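Local coordinates for protein trilobed Protease (Pyrococcus furiosus, PDB 2GOP) that probably hydrolyses peptides as a trilobed protease, the part here being its seven-bladed beta-propeller domain, which has an open Velcro topology, at residues 16-28 / 305-317. Residues are numbered along the deposited sequence; the frame is centred on the assembly and turned at random. Where two conformers were deposited one is given.
Sequences YLSDPRTKGELVA and MGFDVDEIVVYLK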
loop_
_atom_site.group_PDB
_atom_site.type_symbol
_atom_site.label_atom_id
_atom_site.label_comp_id
_atom_site.label_asym_id
_atom_site.label_seq_id
_atom_site.Cartn_x
_atom_site.Cartn_y
_atom_site.Cartn_z
ATOM N N TYR A 16 18.283 9.972 -14.092
ATOM C CA TYR A 16 17.066 9.294 -13.662
ATOM C C TYR A 16 15.876 10.239 -13.774
ATOM O O TYR A 16 15.794 11.232 -13.051
ATOM C CB TYR A 16 17.225 8.781 -12.230
ATOM C CG TYR A 16 18.315 7.746 -12.084
ATOM C CD1 TYR A 16 18.084 6.412 -12.414
ATOM C CD2 TYR A 16 19.584 8.099 -11.634
ATOM C CE1 TYR A 16 19.093 5.453 -12.293
ATOM C CE2 TYR A 16 20.598 7.154 -11.517
ATOM C CZ TYR A 16 20.348 5.832 -11.847
ATOM O OH TYR A 16 21.350 4.888 -11.715
ATOM N N LEU A 17 14.956 9.906 -14.679
ATOM C CA LEU A 17 13.808 10.751 -14.989
ATOM C C LEU A 17 12.574 10.323 -14.200
ATOM O O LEU A 17 12.299 9.134 -14.072
ATOM C CB LEU A 17 13.479 10.692 -16.481
ATOM C CG LEU A 17 14.226 11.668 -17.400
ATOM C CD1 LEU A 17 15.724 11.525 -17.299
ATOM C CD2 LEU A 17 13.765 11.462 -18.813
ATOM N N SER A 18 11.812 11.295 -13.711
ATOM C CA SER A 18 10.583 10.987 -12.990
ATOM C C SER A 18 9.546 12.076 -13.189
ATOM O O SER A 18 9.864 13.185 -13.606
ATOM C CB SER A 18 10.856 10.789 -11.491
ATOM O OG SER A 18 11.491 11.916 -10.913
ATOM N N ASP A 19 8.298 11.716 -12.916
ATOM C CA ASP A 19 7.193 12.660 -12.829
ATOM C C ASP A 19 6.974 13.500 -14.095
ATOM O O ASP A 19 7.073 14.748 -14.058
ATOM C CB ASP A 19 7.388 13.562 -11.612
ATOM C CG ASP A 19 6.087 14.169 -11.116
ATOM O OD1 ASP A 19 5.018 13.877 -11.707
ATOM O OD2 ASP A 19 6.141 14.940 -10.130
ATOM N N PRO A 20 6.608 12.836 -15.204
ATOM C CA PRO A 20 6.362 13.549 -16.472
ATOM C C PRO A 20 5.068 14.344 -16.419
ATOM O O PRO A 20 4.070 13.881 -15.875
ATOM C CB PRO A 20 6.236 12.423 -17.493
ATOM C CG PRO A 20 5.737 11.263 -16.705
ATOM C CD PRO A 20 6.359 11.392 -15.333
ATOM N N ARG A 21 5.105 15.542 -16.986
ATOM C CA ARG A 21 3.984 16.449 -16.972
ATOM C C ARG A 21 3.864 17.143 -18.310
ATOM O O ARG A 21 4.867 17.380 -18.993
ATOM C CB ARG A 21 4.194 17.513 -15.893
ATOM C CG ARG A 21 4.241 16.951 -14.485
ATOM C CD ARG A 21 2.862 16.704 -13.977
ATOM N NE ARG A 21 2.851 15.691 -12.935
ATOM C CZ ARG A 21 1.799 15.416 -12.173
ATOM N NH1 ARG A 21 0.651 16.072 -12.333
ATOM N NH2 ARG A 21 1.905 14.480 -11.237
ATOM N N THR A 22 2.638 17.501 -18.666
ATOM C CA THR A 22 2.410 18.277 -19.875
ATOM C C THR A 22 1.199 19.218 -19.765
ATOM O O THR A 22 0.175 18.871 -19.178
ATOM C CB THR A 22 2.245 17.348 -21.099
ATOM O OG1 THR A 22 2.245 18.134 -22.301
ATOM C CG2 THR A 22 0.950 16.534 -20.996
ATOM N N LYS A 23 1.360 20.420 -20.309
ATOM C CA LYS A 23 0.262 21.357 -20.534
ATOM C C LYS A 23 0.562 22.075 -21.827
ATOM O O LYS A 23 1.679 22.546 -22.024
ATOM C CB LYS A 23 0.156 22.395 -19.417
ATOM C CG LYS A 23 -0.246 21.844 -18.065
ATOM C CD LYS A 23 -1.652 21.274 -18.062
ATOM C CE LYS A 23 -2.045 20.837 -16.659
ATOM N NZ LYS A 23 -3.414 20.260 -16.585
ATOM N N GLY A 24 -0.423 22.151 -22.714
ATOM C CA GLY A 24 -0.248 22.826 -23.984
ATOM C C GLY A 24 0.897 22.236 -24.780
ATOM O O GLY A 24 0.903 21.047 -25.071
ATOM N N GLU A 25 1.866 23.075 -25.132
ATOM C CA GLU A 25 3.030 22.641 -25.902
ATOM C C GLU A 25 4.267 22.509 -25.010
ATOM O O GLU A 25 5.391 22.381 -25.504
ATOM C CB GLU A 25 3.291 23.613 -27.060
ATOM C CG GLU A 25 2.216 23.574 -28.157
ATOM C CD GLU A 25 2.546 22.616 -29.296
ATOM O OE1 GLU A 25 3.082 21.513 -29.037
ATOM O OE2 GLU A 25 2.259 22.967 -30.457
ATOM N N LEU A 26 4.049 22.524 -23.699
ATOM C CA LEU A 26 5.121 22.316 -22.726
ATOM C C LEU A 26 5.078 20.913 -22.137
ATOM O O LEU A 26 4.005 20.373 -21.852
ATOM C CB LEU A 26 5.025 23.332 -21.583
ATOM C CG LEU A 26 5.326 24.791 -21.941
ATOM C CD1 LEU A 26 5.217 25.669 -20.705
ATOM C CD2 LEU A 26 6.704 24.936 -22.586
ATOM N N VAL A 27 6.260 20.332 -21.959
ATOM C CA VAL A 27 6.415 19.151 -21.128
ATOM C C VAL A 27 7.415 19.511 -20.040
ATOM O O VAL A 27 8.272 20.376 -20.239
ATOM C CB VAL A 27 6.894 17.920 -21.931
ATOM C CG1 VAL A 27 5.910 17.613 -23.051
ATOM C CG2 VAL A 27 8.289 18.137 -22.490
ATOM N N ALA A 28 7.277 18.878 -18.880
ATOM C CA ALA A 28 8.272 18.991 -17.819
ATOM C C ALA A 28 8.453 17.654 -17.125
ATOM O O ALA A 28 7.586 16.768 -17.191
ATOM C CB ALA A 28 7.884 20.064 -16.798
ATOM N N MET A 305 6.280 4.265 -16.778
ATOM C CA MET A 305 6.500 4.706 -15.410
ATOM C C MET A 305 6.025 6.138 -15.229
ATOM O O MET A 305 6.818 7.064 -15.072
ATOM C CB MET A 305 7.981 4.574 -15.050
ATOM C CG MET A 305 8.449 3.119 -15.013
ATOM S SD MET A 305 10.202 2.962 -14.657
ATOM C CE MET A 305 10.283 3.630 -13.003
ATOM N N GLY A 306 4.710 6.305 -15.240
ATOM C CA GLY A 306 4.095 7.617 -15.134
ATOM C C GLY A 306 3.826 8.250 -16.493
ATOM O O GLY A 306 4.591 8.078 -17.449
ATOM N N PHE A 307 2.738 9.006 -16.564
ATOM C CA PHE A 307 2.365 9.693 -17.780
ATOM C C PHE A 307 1.519 10.899 -17.428
ATOM O O PHE A 307 1.099 11.070 -16.282
ATOM C CB PHE A 307 1.556 8.760 -18.687
ATOM C CG PHE A 307 0.193 8.438 -18.137
ATOM C CD1 PHE A 307 0.028 7.429 -17.201
ATOM C CD2 PHE A 307 -0.912 9.158 -18.543
ATOM C CE1 PHE A 307 -1.220 7.152 -16.675
ATOM C CE2 PHE A 307 -2.161 8.883 -18.017
ATOM C CZ PHE A 307 -2.304 7.883 -17.080
ATOM N N ASP A 308 1.250 11.724 -18.429
ATOM C CA ASP A 308 0.319 12.828 -18.274
ATOM C C ASP A 308 -0.297 13.105 -19.623
ATOM O O ASP A 308 0.230 12.677 -20.643
ATOM C CB ASP A 308 1.055 14.064 -17.759
ATOM C CG ASP A 308 0.134 15.103 -17.179
ATOM O OD1 ASP A 308 -1.032 14.784 -16.852
ATOM O OD2 ASP A 308 0.599 16.250 -17.037
ATOM N N VAL A 309 -1.412 13.823 -19.628
ATOM C CA VAL A 309 -2.116 14.141 -20.870
ATOM C C VAL A 309 -2.767 15.527 -20.803
ATOM O O VAL A 309 -3.387 15.892 -19.805
ATOM C CB VAL A 309 -3.178 13.057 -21.206
ATOM C CG1 VAL A 309 -4.081 12.777 -19.995
ATOM C CG2 VAL A 309 -4.008 13.465 -22.409
ATOM N N ASP A 310 -2.586 16.307 -21.864
ATOM C CA ASP A 310 -3.348 17.539 -22.050
ATOM C C ASP A 310 -3.706 17.616 -23.537
ATOM O O ASP A 310 -4.636 16.930 -23.964
ATOM C CB ASP A 310 -2.572 18.759 -21.521
ATOM C CG ASP A 310 -3.378 20.059 -21.589
ATOM O OD1 ASP A 310 -4.567 20.066 -21.211
ATOM O OD2 ASP A 310 -2.809 21.083 -22.017
ATOM N N GLU A 311 -2.970 18.388 -24.333
ATOM C CA GLU A 311 -3.177 18.393 -25.785
ATOM C C GLU A 311 -2.506 17.180 -26.409
ATOM O O GLU A 311 -2.949 16.666 -27.443
ATOM C CB GLU A 311 -2.614 19.669 -26.417
ATOM C CG GLU A 311 -3.416 20.916 -26.084
ATOM C CD GLU A 311 -2.767 22.186 -26.596
ATOM O OE1 GLU A 311 -3.354 23.273 -26.390
ATOM O OE2 GLU A 311 -1.667 22.101 -27.195
ATOM N N ILE A 312 -1.442 16.735 -25.743
ATOM C CA ILE A 312 -0.602 15.631 -26.168
ATOM C C ILE A 312 -0.479 14.646 -25.000
ATOM O O ILE A 312 -0.716 15.015 -23.858
ATOM C CB ILE A 312 0.798 16.185 -26.574
ATOM C CG1 ILE A 312 1.299 15.513 -27.847
ATOM C CG2 ILE A 312 1.812 16.117 -25.419
ATOM C CD1 ILE A 312 0.726 16.168 -29.100
ATOM N N VAL A 313 -0.131 13.394 -25.278
ATOM C CA VAL A 313 0.188 12.447 -24.205
ATOM C C VAL A 313 1.697 12.393 -24.020
ATOM O O VAL A 313 2.429 12.382 -24.997
ATOM C CB VAL A 313 -0.329 11.018 -24.484
ATOM C CG1 VAL A 313 0.034 10.095 -23.306
ATOM C CG2 VAL A 313 -1.832 11.027 -24.729
ATOM N N VAL A 314 2.140 12.376 -22.762
ATOM C CA VAL A 314 3.563 12.276 -22.426
ATOM C C VAL A 314 3.754 11.164 -21.409
ATOM O O VAL A 314 2.925 10.975 -20.520
ATOM C CB VAL A 314 4.132 13.607 -21.848
ATOM C CG1 VAL A 314 3.713 13.813 -20.389
ATOM C CG2 VAL A 314 5.651 13.642 -21.967
ATOM N N TYR A 315 4.839 10.422 -21.540
ATOM C CA TYR A 315 5.102 9.349 -20.594
ATOM C C TYR A 315 6.576 9.024 -20.520
ATOM O O TYR A 315 7.344 9.324 -21.452
ATOM C CB TYR A 315 4.287 8.097 -20.951
ATOM C CG TYR A 315 4.391 7.655 -22.408
ATOM C CD1 TYR A 315 5.433 6.842 -22.851
ATOM C CD2 TYR A 315 3.425 8.030 -23.331
ATOM C CE1 TYR A 315 5.509 6.427 -24.182
ATOM C CE2 TYR A 315 3.487 7.617 -24.658
ATOM C CZ TYR A 315 4.531 6.826 -25.077
ATOM O OH TYR A 315 4.577 6.448 -26.395
ATOM N N LEU A 316 6.958 8.454 -19.380
ATOM C CA LEU A 316 8.247 7.801 -19.227
ATOM C C LEU A 316 8.109 6.314 -19.583
ATOM O O LEU A 316 7.201 5.631 -19.087
ATOM C CB LEU A 316 8.764 7.962 -17.791
ATOM C CG LEU A 316 9.161 9.373 -17.346
ATOM C CD1 LEU A 316 9.576 9.378 -15.868
ATOM C CD2 LEU A 316 10.303 9.912 -18.215
ATOM N N LYS A 317 9.012 5.822 -20.429
ATOM C CA LYS A 317 9.041 4.419 -20.830
ATOM C C LYS A 317 10.412 3.781 -20.571
ATOM O O LYS A 317 11.429 4.251 -21.085
ATOM C CB LYS A 317 8.700 4.284 -22.318
ATOM C CG LYS A 317 8.855 2.866 -22.862
ATOM C CD LYS A 317 8.216 2.696 -24.230
ATOM C CE LYS A 317 8.899 3.514 -25.291
ATOM N NZ LYS A 317 8.560 3.037 -26.675
HETATM O O HOH W 1 -0.069 18.829 -24.031
HETATM O O HOH W 2 -2.119 17.952 -17.980
#
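Asp308 and Asp310 both carry CG anti to the backbone N (chi1 -162° and -175°), which sends each carboxylate across to strand 16-23 and the turn after it. There OD2 of Asp308 accepts from Thr22 N at 2.9 Å, somewhat out of its carboxylate plane, and OD2 of Asp310 takes the N-H of Gly24 on its anti lone pair at 2.7 Å, almost straight. Short acidic side chains suit these places because they reach the N-H groups of Thr22 and Gly24, to which no backbone oxygen of segment 305-317 bonds. Gly24 has positive phi within the type II' turn from Lys23 to Leu26, a conformation easy for glycine. The two segments are the innermost hairpins of the first and last blades of a seven-bladed beta-propeller; each blade's four strands come from one continuous stretch of chain, so side chains, not a shared sheet, join the ends of the ring here. Between the hairpins Pro20 lays CG 3.5 Å from Gly306 O, its compact, puckered pyrrolidine packing CD against Leu316 CD1 at 3.8 Å, while Leu316 CD2 meets Leu17 CB at 3.7 Å. Thr22 works on two fronts: CG2 packs 3.6 Å from Ile312 O, while OG1 donates to Leu26 O and accepts from a water that also bridges Gly24 O and Glu311 N. Asp19 OD2 is salt-bridged to Arg65; Arg21 lies side-on to Asp19, NE and NH2 both gripping OD1, and its CD passes 3.8 Å from Asp308 OD2. A leucine in place of Arg21 would probably leave OD1 of Asp19 without either nitrogen and remove a positive charge near Asp308.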